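Local coordinates for putative nitrate transport protein (PDB 3MST) that probably takes part in nitrate transport, perhaps as a two-lobed solute-binding component, although its function has not been established, at residues I78-L84 and S141-R147; E87-I92 and L108-K113; F32-I37 and Q177-I182. All blocks are in the same frame, centred on the assembly; numbering follows the deposited sequence. Where two conformers were deposited one is given.

Contact 1. Residues I78-L84 and S141-R147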
loop_
_atom_site.group_PDB
_atom_site.type_symbol
_atom_site.label_atom_id
_atom_site.label_comp_id
_atom_site.label_asym_id
_atom_site.label_seq_id
_atom_site.Cartn_x
_atom_site.Cartn_y
_atom_site.Cartn_z
ATOM N N ILE A 78 -0.976 -3.743 -5.087
ATOM C CA ILE A 78 -1.355 -2.413 -5.565
ATOM C C ILE A 78 -0.134 -1.796 -6.238
ATOM O O ILE A 78 0.933 -1.792 -5.660
ATOM C CB ILE A 78 -1.811 -1.517 -4.393
ATOM C CG1 ILE A 78 -2.760 -2.235 -3.438
ATOM C CG2 ILE A 78 -2.481 -0.239 -4.952
ATOM C CD1 ILE A 78 -3.106 -1.436 -2.191
ATOM N N ASP A 79 -0.276 -1.302 -7.469
ATOM C CA ASP A 79 0.870 -0.738 -8.176
ATOM C C ASP A 79 0.918 0.750 -7.887
ATOM O O ASP A 79 0.216 1.536 -8.514
ATOM C CB ASP A 79 0.750 -1.020 -9.658
ATOM C CG ASP A 79 2.047 -0.785 -10.419
ATOM O OD1 ASP A 79 3.092 -0.589 -9.781
ATOM O OD2 ASP A 79 1.982 -0.828 -11.661
HETATM N N MSE A 80 1.695 1.115 -6.875
HETATM C CA MSE A 80 1.686 2.463 -6.274
HETATM C C MSE A 80 2.936 3.280 -6.574
HETATM O O MSE A 80 2.936 4.487 -6.328
HETATM C CB MSE A 80 1.601 2.328 -4.750
HETATM C CG MSE A 80 0.394 1.616 -4.267
HETATM SE SE MSE A 80 0.336 1.312 -2.385
HETATM C CE MSE A 80 1.506 -0.187 -2.243
ATOM N N TYR A 81 3.998 2.624 -7.052
ATOM C CA TYR A 81 5.325 3.259 -7.165
ATOM C C TYR A 81 5.890 3.180 -8.580
ATOM O O TYR A 81 5.601 2.233 -9.344
ATOM C CB TYR A 81 6.316 2.557 -6.206
ATOM C CG TYR A 81 5.907 2.696 -4.756
ATOM C CD1 TYR A 81 5.994 3.913 -4.104
ATOM C CD2 TYR A 81 5.345 1.646 -4.058
ATOM C CE1 TYR A 81 5.557 4.078 -2.809
ATOM C CE2 TYR A 81 4.921 1.810 -2.754
ATOM C CZ TYR A 81 5.014 3.002 -2.142
ATOM O OH TYR A 81 4.543 3.126 -0.856
ATOM N N SER A 82 6.742 4.172 -8.897
ATOM C CA SER A 82 7.401 4.277 -10.163
ATOM C C SER A 82 8.909 4.396 -9.951
ATOM O O SER A 82 9.355 5.005 -8.972
ATOM C CB SER A 82 6.972 5.539 -10.891
ATOM O OG SER A 82 5.736 5.326 -11.582
ATOM N N ILE A 83 9.659 3.753 -10.829
ATOM C CA ILE A 83 11.107 3.866 -10.879
ATOM C C ILE A 83 11.457 4.881 -11.973
ATOM O O ILE A 83 11.041 4.763 -13.120
ATOM C CB ILE A 83 11.745 2.501 -11.165
ATOM C CG1 ILE A 83 11.350 1.458 -10.115
ATOM C CG2 ILE A 83 13.297 2.630 -11.307
ATOM C CD1 ILE A 83 11.627 -0.009 -10.593
ATOM N N LEU A 84 12.243 5.871 -11.599
ATOM C CA LEU A 84 12.737 6.927 -12.461
ATOM C C LEU A 84 14.217 6.703 -12.719
ATOM O O LEU A 84 14.938 6.204 -11.877
ATOM C CB LEU A 84 12.570 8.277 -11.803
ATOM C CG LEU A 84 11.215 8.565 -11.142
ATOM C CD1 LEU A 84 11.203 10.016 -10.603
ATOM C CD2 LEU A 84 10.043 8.326 -12.122
ATOM N N SER A 141 5.661 11.210 -9.722
ATOM C CA SER A 141 6.014 11.108 -11.120
ATOM C C SER A 141 5.643 9.716 -11.608
ATOM O O SER A 141 5.825 8.732 -10.885
ATOM C CB SER A 141 7.526 11.382 -11.356
ATOM O OG SER A 141 7.839 11.447 -12.737
ATOM N N ILE A 142 5.189 9.656 -12.859
ATOM C CA ILE A 142 5.012 8.386 -13.525
ATOM C C ILE A 142 6.319 7.956 -14.120
ATOM O O ILE A 142 7.110 8.725 -14.676
ATOM C CB ILE A 142 3.946 8.436 -14.604
ATOM C CG1 ILE A 142 2.621 8.778 -13.946
ATOM C CG2 ILE A 142 3.840 7.085 -15.323
ATOM C CD1 ILE A 142 2.429 8.065 -12.622
ATOM N N GLY A 143 6.582 6.690 -13.957
ATOM C CA GLY A 143 7.790 6.128 -14.561
ATOM C C GLY A 143 7.573 4.641 -14.791
ATOM O O GLY A 143 6.437 4.214 -15.037
ATOM N N LYS A 144 8.619 3.845 -14.648
ATOM C CA LYS A 144 8.504 2.392 -14.879
ATOM C C LYS A 144 7.791 1.819 -13.676
ATOM O O LYS A 144 8.159 2.107 -12.544
ATOM C CB LYS A 144 9.878 1.724 -15.020
ATOM C CG LYS A 144 9.840 0.212 -15.095
ATOM C CD LYS A 144 11.243 -0.440 -15.294
ATOM C CE LYS A 144 11.137 -1.981 -15.475
ATOM N NZ LYS A 144 12.089 -2.522 -16.443
ATOM N N SER A 145 6.796 0.961 -13.909
ATOM C CA SER A 145 6.049 0.345 -12.802
ATOM C C SER A 145 6.944 -0.472 -11.890
ATOM O O SER A 145 7.664 -1.368 -12.360
ATOM C CB SER A 145 4.959 -0.558 -13.398
ATOM O OG SER A 145 4.490 -1.505 -12.469
ATOM N N PHE A 146 6.900 -0.203 -10.580
ATOM C CA PHE A 146 7.628 -1.006 -9.643
ATOM C C PHE A 146 7.094 -2.446 -9.604
ATOM O O PHE A 146 7.903 -3.354 -9.490
ATOM C CB PHE A 146 7.598 -0.365 -8.239
ATOM C CG PHE A 146 8.290 -1.160 -7.170
ATOM C CD1 PHE A 146 9.660 -1.239 -7.112
ATOM C CD2 PHE A 146 7.557 -1.872 -6.244
ATOM C CE1 PHE A 146 10.286 -1.974 -6.123
ATOM C CE2 PHE A 146 8.174 -2.579 -5.221
ATOM C CZ PHE A 146 9.564 -2.658 -5.200
ATOM N N ARG A 147 5.761 -2.592 -9.712
ATOM C CA ARG A 147 5.088 -3.919 -9.824
ATOM C C ARG A 147 5.713 -4.703 -10.990
ATOM O O ARG A 147 5.954 -5.909 -10.889
ATOM C CB ARG A 147 3.554 -3.805 -10.062
ATOM C CG ARG A 147 2.859 -5.143 -10.519
ATOM C CD ARG A 147 1.359 -5.053 -10.854
ATOM N NE ARG A 147 0.541 -4.757 -9.688
ATOM C CZ ARG A 147 -0.790 -4.685 -9.696
ATOM N NH1 ARG A 147 -1.448 -4.908 -10.800
ATOM N NH2 ARG A 147 -1.449 -4.429 -8.590
#
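D79 and S145 meet where the short edge strand 144-145 of a mixed beta sheet runs into helix 146-152, and the junction illustrates how one acid can serve a helix N-cap. With its CG anti to the backbone N (chi1 -165°), D79 presents both oxygens to the helix start: OD2 receives the hydroxyl OG of S145 at 2.7 Å, on its syn side and 23° out of the carboxylate plane, and OD1 takes a weak bond from the backbone N of R147 at 3.3 Å. S145 OG also caps the backbone N of N148, so D79 OD2 holds the capping hydroxyl. CB of D79 lies over one face of the R147 guanidinium, whose NH2 is bonded to G213 O. Further on, Y81 O accepts the backbone N of F146 at 3.0 Å, and CB of Y81 packs on CB of F146 at 3.8 Å. S82 faces S145 in a non-hydrogen-bonded antiparallel pair; its OG, bonded to OD1 of N138, also receives a weak bond from G143 N. I83 and K144 then form the hydrogen-bonded pair, with I83 N to K144 O at 2.8 Å and K144 N to I83 O at 3.0 Å. I83 CD1 reaches the edge of the F146 ring. L84 closes the run with CD2 4.0 Å from G143 CA; a CB on that glycine would collide with this methyl and with I83 O.

Contact 2. Residues E87-I92 and L108-K113. With EDO (1,2-ethanediol), chain J.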
loop_
_atom_site.group_PDB
_atom_site.type_symbol
_atom_site.label_atom_id
_atom_site.label_comp_id
_atom_site.label_asym_id
_atom_site.label_seq_id
_atom_site.Cartn_x
_atom_site.Cartn_y
_atom_site.Cartn_z
ATOM N N GLU A 87 18.729 2.607 -13.367
ATOM C CA GLU A 87 18.926 1.611 -12.320
ATOM C C GLU A 87 20.332 1.035 -12.218
ATOM O O GLU A 87 20.622 0.325 -11.260
ATOM C CB GLU A 87 17.886 0.487 -12.407
ATOM C CG GLU A 87 16.485 0.915 -12.068
ATOM C CD GLU A 87 15.549 -0.271 -12.081
ATOM O OE1 GLU A 87 15.667 -1.120 -11.142
ATOM O OE2 GLU A 87 14.697 -0.339 -12.996
ATOM N N SER A 88 21.172 1.309 -13.208
ATOM C CA SER A 88 22.556 0.878 -13.174
ATOM C C SER A 88 23.507 1.971 -12.701
ATOM O O SER A 88 24.713 1.830 -12.913
ATOM C CB SER A 88 22.995 0.474 -14.574
ATOM O OG SER A 88 23.299 1.623 -15.325
ATOM N N SER A 89 22.977 3.063 -12.123
ATOM C CA SER A 89 23.789 4.203 -11.721
ATOM C C SER A 89 24.401 4.122 -10.341
ATOM O O SER A 89 25.213 4.956 -10.025
ATOM C CB SER A 89 22.948 5.458 -11.802
ATOM O OG SER A 89 21.918 5.408 -10.784
ATOM N N GLY A 90 23.984 3.173 -9.495
ATOM C CA GLY A 90 24.506 3.026 -8.149
ATOM C C GLY A 90 23.815 3.729 -6.997
ATOM O O GLY A 90 24.182 3.574 -5.832
ATOM N N ARG A 91 22.797 4.539 -7.328
ATOM C CA ARG A 91 21.993 5.177 -6.281
ATOM C C ARG A 91 20.517 5.078 -6.625
ATOM O O ARG A 91 20.167 5.220 -7.799
ATOM C CB ARG A 91 22.311 6.677 -6.153
ATOM C CG ARG A 91 23.714 6.997 -5.803
ATOM C CD ARG A 91 23.881 8.499 -5.572
ATOM N NE ARG A 91 25.312 8.841 -5.437
ATOM C CZ ARG A 91 25.748 10.093 -5.405
ATOM N NH1 ARG A 91 24.901 11.093 -5.444
ATOM N NH2 ARG A 91 27.037 10.357 -5.304
ATOM N N ILE A 92 19.706 4.796 -5.613
ATOM C CA ILE A 92 18.251 4.911 -5.711
ATOM C C ILE A 92 17.828 5.947 -4.674
ATOM O O ILE A 92 17.936 5.747 -3.474
ATOM C CB ILE A 92 17.492 3.585 -5.428
ATOM C CG1 ILE A 92 17.959 2.466 -6.343
ATOM C CG2 ILE A 92 15.966 3.846 -5.555
ATOM C CD1 ILE A 92 17.381 1.056 -5.979
ATOM N N LEU A 108 15.034 -3.320 -3.657
ATOM C CA LEU A 108 15.453 -3.198 -5.020
ATOM C C LEU A 108 16.955 -2.945 -5.121
ATOM O O LEU A 108 17.622 -3.399 -6.100
ATOM C CB LEU A 108 14.703 -2.072 -5.717
ATOM C CG LEU A 108 14.997 -1.866 -7.201
ATOM C CD1 LEU A 108 14.810 -3.106 -8.090
ATOM C CD2 LEU A 108 14.140 -0.698 -7.749
ATOM N N ALA A 109 17.480 -2.195 -4.159
ATOM C CA ALA A 109 18.897 -1.827 -4.156
ATOM C C ALA A 109 19.812 -3.045 -4.152
ATOM O O ALA A 109 20.933 -2.983 -4.658
ATOM C CB ALA A 109 19.205 -0.937 -2.996
ATOM N N TYR A 110 19.352 -4.154 -3.576
ATOM C CA TYR A 110 20.169 -5.376 -3.584
ATOM C C TYR A 110 20.451 -5.840 -4.998
ATOM O O TYR A 110 21.578 -6.190 -5.364
ATOM C CB TYR A 110 19.440 -6.494 -2.779
ATOM C CG TYR A 110 20.242 -7.761 -2.747
ATOM C CD1 TYR A 110 21.288 -7.898 -1.829
ATOM C CD2 TYR A 110 20.016 -8.781 -3.650
ATOM C CE1 TYR A 110 22.093 -9.070 -1.824
ATOM C CE2 TYR A 110 20.800 -9.958 -3.664
ATOM C CZ TYR A 110 21.844 -10.072 -2.743
ATOM O OH TYR A 110 22.617 -11.238 -2.794
ATOM N N TYR A 111 19.395 -5.853 -5.770
ATOM C CA TYR A 111 19.422 -6.303 -7.146
ATOM C C TYR A 111 20.118 -5.314 -8.089
ATOM O O TYR A 111 20.824 -5.692 -9.061
ATOM C CB TYR A 111 17.999 -6.602 -7.649
ATOM C CG TYR A 111 17.402 -7.738 -6.849
ATOM C CD1 TYR A 111 17.765 -9.057 -7.086
ATOM C CD2 TYR A 111 16.586 -7.476 -5.773
ATOM C CE1 TYR A 111 17.309 -10.083 -6.301
ATOM C CE2 TYR A 111 16.114 -8.482 -4.969
ATOM C CZ TYR A 111 16.483 -9.796 -5.209
ATOM O OH TYR A 111 16.025 -10.798 -4.377
ATOM N N ASP A 112 19.898 -4.036 -7.846
ATOM C CA ASP A 112 20.479 -3.010 -8.682
ATOM C C ASP A 112 21.917 -2.664 -8.272
ATOM O O ASP A 112 22.541 -1.834 -8.930
ATOM C CB ASP A 112 19.605 -1.746 -8.671
ATOM C CG ASP A 112 18.330 -1.871 -9.494
ATOM O OD1 ASP A 112 18.162 -2.864 -10.228
ATOM O OD2 ASP A 112 17.473 -0.944 -9.431
ATOM N N LYS A 113 22.414 -3.202 -7.164
ATOM C CA LYS A 113 23.746 -2.895 -6.638
ATOM C C LYS A 113 23.848 -1.392 -6.422
ATOM O O LYS A 113 24.764 -0.721 -6.920
ATOM C CB LYS A 113 24.839 -3.431 -7.580
ATOM C CG LYS A 113 24.767 -4.959 -7.768
ATOM C CD LYS A 113 25.845 -5.500 -8.718
ATOM C CE LYS A 113 25.756 -7.033 -8.827
ATOM N NZ LYS A 113 24.475 -7.479 -9.446
HETATM C C1 EDO J . 26.854 6.393 -4.405
HETATM O O1 EDO J . 27.101 6.579 -5.793
HETATM C C2 EDO J . 26.895 4.920 -4.130
HETATM O O2 EDO J . 28.233 4.480 -4.466
HETATM O O HOH W 1 22.587 0.827 -9.476
#
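The carboxylates of E87 and D112 cross with their planes 62° apart, OE1 of E87 standing 2.5 Å from OD2 of D112, at the end of the helix in a beta-alpha-beta unit built of strand 91-94, helix 100-112 and strand 115-118. R149, from the helix that follows strand 144-145, makes salt bridges to both acids, through NE to E87 OE1 and through NH2 to D112 OD1, and its positive charge would probably ease their close meeting. CD1 and CD2 of L108 both come within van der Waals distance of E87 OE1. Of the other flat groups, the guanidinium of R91 has O1 of a 1,2-ethanediol, probably from the crystallisation liquor, at its edge and in its plane, bonded from NE at 2.9 Å and 162°. An alanine here removes NH1 and NE, and would probably leave the Y93 hydroxyl without its mate NH1 and freer to turn, and the diol without the donor that holds O1.

Beside the acids, L108, A109 and I92 make apolar contacts. I92 has CG1 anti to its carbonyl carbon (chi1 -56°), and the extended chain brings CD1 onto the helix, 3.7 Å from A109 N and 4.0 Å from CG of L108, while CB of A109 borders the same methyl. A water also ties the turn before strand 91-94 to the backbone of D112. G90 adopts a positive phi, where a side chain would collide with the carbonyl oxygen of S89, and its N–H is turned to this bridging water. The water accepts from G90 N at 2.7 Å and donates to E87 O at 2.7 Å and to D112 O at 2.7 Å.

Contact 3. Residues F32-I37 and Q177-I182. With EDO (1,2-ethanediol), chain I.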
loop_
_atom_site.group_PDB
_atom_site.type_symbol
_atom_site.label_atom_id
_atom_site.label_comp_id
_atom_site.label_asym_id
_atom_site.label_seq_id
_atom_site.Cartn_x
_atom_site.Cartn_y
_atom_site.Cartn_z
ATOM N N PHE A 32 -8.224 2.841 -0.322
ATOM C CA PHE A 32 -9.101 3.504 -1.270
ATOM C C PHE A 32 -10.361 2.695 -1.574
ATOM O O PHE A 32 -11.435 3.309 -1.684
ATOM C CB PHE A 32 -8.366 3.876 -2.538
ATOM C CG PHE A 32 -7.258 4.925 -2.348
ATOM C CD1 PHE A 32 -7.048 5.583 -1.145
ATOM C CD2 PHE A 32 -6.459 5.188 -3.433
ATOM C CE1 PHE A 32 -6.002 6.540 -1.058
ATOM C CE2 PHE A 32 -5.424 6.112 -3.379
ATOM C CZ PHE A 32 -5.191 6.774 -2.181
ATOM N N PRO A 33 -10.300 1.361 -1.717
ATOM C CA PRO A 33 -11.523 0.617 -1.993
ATOM C C PRO A 33 -12.563 0.763 -0.898
ATOM O O PRO A 33 -13.784 0.706 -1.219
ATOM C CB PRO A 33 -11.035 -0.832 -2.149
ATOM C CG PRO A 33 -9.624 -0.647 -2.707
ATOM C CD PRO A 33 -9.121 0.498 -1.834
ATOM N N LEU A 34 -12.172 0.950 0.360
ATOM C CA LEU A 34 -13.161 1.137 1.439
ATOM C C LEU A 34 -13.597 2.597 1.531
ATOM O O LEU A 34 -14.777 2.864 1.839
ATOM C CB LEU A 34 -12.646 0.604 2.770
ATOM C CG LEU A 34 -12.402 -0.926 2.711
ATOM C CD1 LEU A 34 -11.838 -1.427 4.079
ATOM C CD2 LEU A 34 -13.648 -1.729 2.299
ATOM N N LEU A 35 -12.741 3.572 1.194
ATOM C CA LEU A 35 -13.141 4.967 1.196
ATOM C C LEU A 35 -14.268 5.194 0.237
ATOM O O LEU A 35 -15.197 5.933 0.537
ATOM C CB LEU A 35 -11.995 5.920 0.808
ATOM C CG LEU A 35 -10.817 6.009 1.785
ATOM C CD1 LEU A 35 -9.840 7.049 1.280
ATOM C CD2 LEU A 35 -11.257 6.382 3.234
ATOM N N VAL A 36 -14.183 4.610 -0.937
ATOM C CA VAL A 36 -15.114 4.989 -2.005
ATOM C C VAL A 36 -16.526 4.521 -1.726
ATOM O O VAL A 36 -17.477 5.141 -2.229
ATOM C CB VAL A 36 -14.647 4.568 -3.404
ATOM C CG1 VAL A 36 -13.374 5.343 -3.774
ATOM C CG2 VAL A 36 -14.449 3.039 -3.585
ATOM N N ILE A 37 -16.682 3.423 -0.988
ATOM C CA ILE A 37 -18.020 2.890 -0.651
ATOM C C ILE A 37 -18.278 2.928 0.859
ATOM O O ILE A 37 -19.131 2.189 1.377
ATOM C CB ILE A 37 -18.251 1.487 -1.228
ATOM C CG1 ILE A 37 -17.206 0.481 -0.710
ATOM C CG2 ILE A 37 -18.347 1.540 -2.757
ATOM C CD1 ILE A 37 -17.619 -0.961 -0.970
ATOM N N GLN A 177 -15.866 -5.213 -3.479
ATOM C CA GLN A 177 -16.922 -4.309 -3.985
ATOM C C GLN A 177 -16.330 -2.932 -4.264
ATOM O O GLN A 177 -16.627 -2.306 -5.310
ATOM C CB GLN A 177 -18.124 -4.229 -3.033
ATOM C CG GLN A 177 -18.955 -5.541 -2.943
ATOM C CD GLN A 177 -20.016 -5.450 -1.856
ATOM O OE1 GLN A 177 -20.050 -4.471 -1.094
ATOM N NE2 GLN A 177 -20.880 -6.467 -1.767
ATOM N N GLY A 178 -15.455 -2.474 -3.371
ATOM C CA GLY A 178 -14.837 -1.178 -3.596
ATOM C C GLY A 178 -13.871 -1.146 -4.783
ATOM O O GLY A 178 -13.732 -0.137 -5.466
ATOM N N ILE A 179 -13.138 -2.237 -4.983
ATOM C CA ILE A 179 -12.270 -2.362 -6.155
ATOM C C ILE A 179 -13.118 -2.235 -7.443
ATOM O O ILE A 179 -12.749 -1.511 -8.351
ATOM C CB ILE A 179 -11.498 -3.679 -6.104
ATOM C CG1 ILE A 179 -10.447 -3.672 -5.007
ATOM C CG2 ILE A 179 -10.836 -3.956 -7.462
ATOM C CD1 ILE A 179 -9.719 -5.000 -4.863
ATOM N N ASP A 180 -14.280 -2.879 -7.459
ATOM C CA ASP A 180 -15.183 -2.811 -8.599
ATOM C C ASP A 180 -15.681 -1.371 -8.790
ATOM O O ASP A 180 -15.737 -0.854 -9.914
ATOM C CB ASP A 180 -16.379 -3.767 -8.419
ATOM C CG ASP A 180 -16.006 -5.247 -8.552
ATOM O OD1 ASP A 180 -14.925 -5.570 -9.072
ATOM O OD2 ASP A 180 -16.838 -6.105 -8.150
ATOM N N PHE A 181 -16.012 -0.696 -7.693
ATOM C CA PHE A 181 -16.433 0.694 -7.784
ATOM C C PHE A 181 -15.355 1.545 -8.470
ATOM O O PHE A 181 -15.640 2.319 -9.378
ATOM C CB PHE A 181 -16.797 1.279 -6.428
ATOM C CG PHE A 181 -17.292 2.701 -6.494
ATOM C CD1 PHE A 181 -16.412 3.739 -6.546
ATOM C CD2 PHE A 181 -18.639 2.982 -6.537
ATOM C CE1 PHE A 181 -16.833 5.066 -6.617
ATOM C CE2 PHE A 181 -19.072 4.289 -6.604
ATOM C CZ PHE A 181 -18.160 5.339 -6.658
ATOM N N ILE A 182 -14.111 1.416 -8.051
ATOM C CA ILE A 182 -13.040 2.230 -8.607
ATOM C C ILE A 182 -12.928 1.928 -10.101
ATOM O O ILE A 182 -12.859 2.864 -10.882
ATOM C CB ILE A 182 -11.684 2.004 -7.856
ATOM C CG1 ILE A 182 -11.773 2.516 -6.428
ATOM C CG2 ILE A 182 -10.484 2.615 -8.677
ATOM C CD1 ILE A 182 -10.562 2.064 -5.586
HETATM C C1 EDO I . -20.696 -4.772 2.232
HETATM O O1 EDO I . -20.097 -5.757 1.386
HETATM C C2 EDO I . -20.501 -3.367 1.660
HETATM O O2 EDO I . -21.533 -3.030 0.725
#
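Q177 lays its CB against CD1 of I37 at 3.9 Å, while its amide OE1 accepts both hydroxyls of a 1,2-ethanediol, probably from the crystallisation liquor. G178 is the point of closest backbone approach, a worked case of two helices meeting over a glycine. Its CA stands 3.2 Å from P33 O in a CA-H...O contact with 150° at the hydrogen, and a CB would drive straight into that oxygen. The approach has a price: P33 O is buried without a conventional hydrogen-bond partner. I37 fills in beside it, since CG1 set between the backbone N and the carbonyl carbon (chi1 59°) directs CD1 to G178 N at 3.6 Å. I179 runs alongside P33, its CG1 3.9 Å from CG of the proline. F181 brings CD1 to CG2 of V36 at 3.6 Å, has V36 O over one ring face, and passes CG2 of I37 with its CB. I182 lies roughly perpendicular to V36 and rests CD1 on P33 N at 3.9 Å. The short segments of helices 32-36 and 169-184 pass at 80°, their axes 7.7 Å apart. Helix 186-197 closes the group, A189 meeting V36 and F181 and I193 meeting V36 and F32, while the loop residue H214 touches P33 and I179.

Contacts 1 and 2 belong to one structural unit: their centres are 15 Å apart, both reach the five-stranded sheet, and they touch where I83 CD1 meets L108 CD2 at 3.9 Å. R149, which the side chains of I83 and K144 touch in contact 1, also pairs with the acids of contact 2. Contact 3 lies elsewhere, its centre about 21 Å from that of contact 1 and 35 Å from that of contact 2, touching neither. An unidentified ligand, hydrogen-bonded to I78 O and about 4 Å from the F146 side chain, and an acetate about 4 Å from that of Y81 may mark a pocket beside contact 1, although both probably come from the crystallisation liquor.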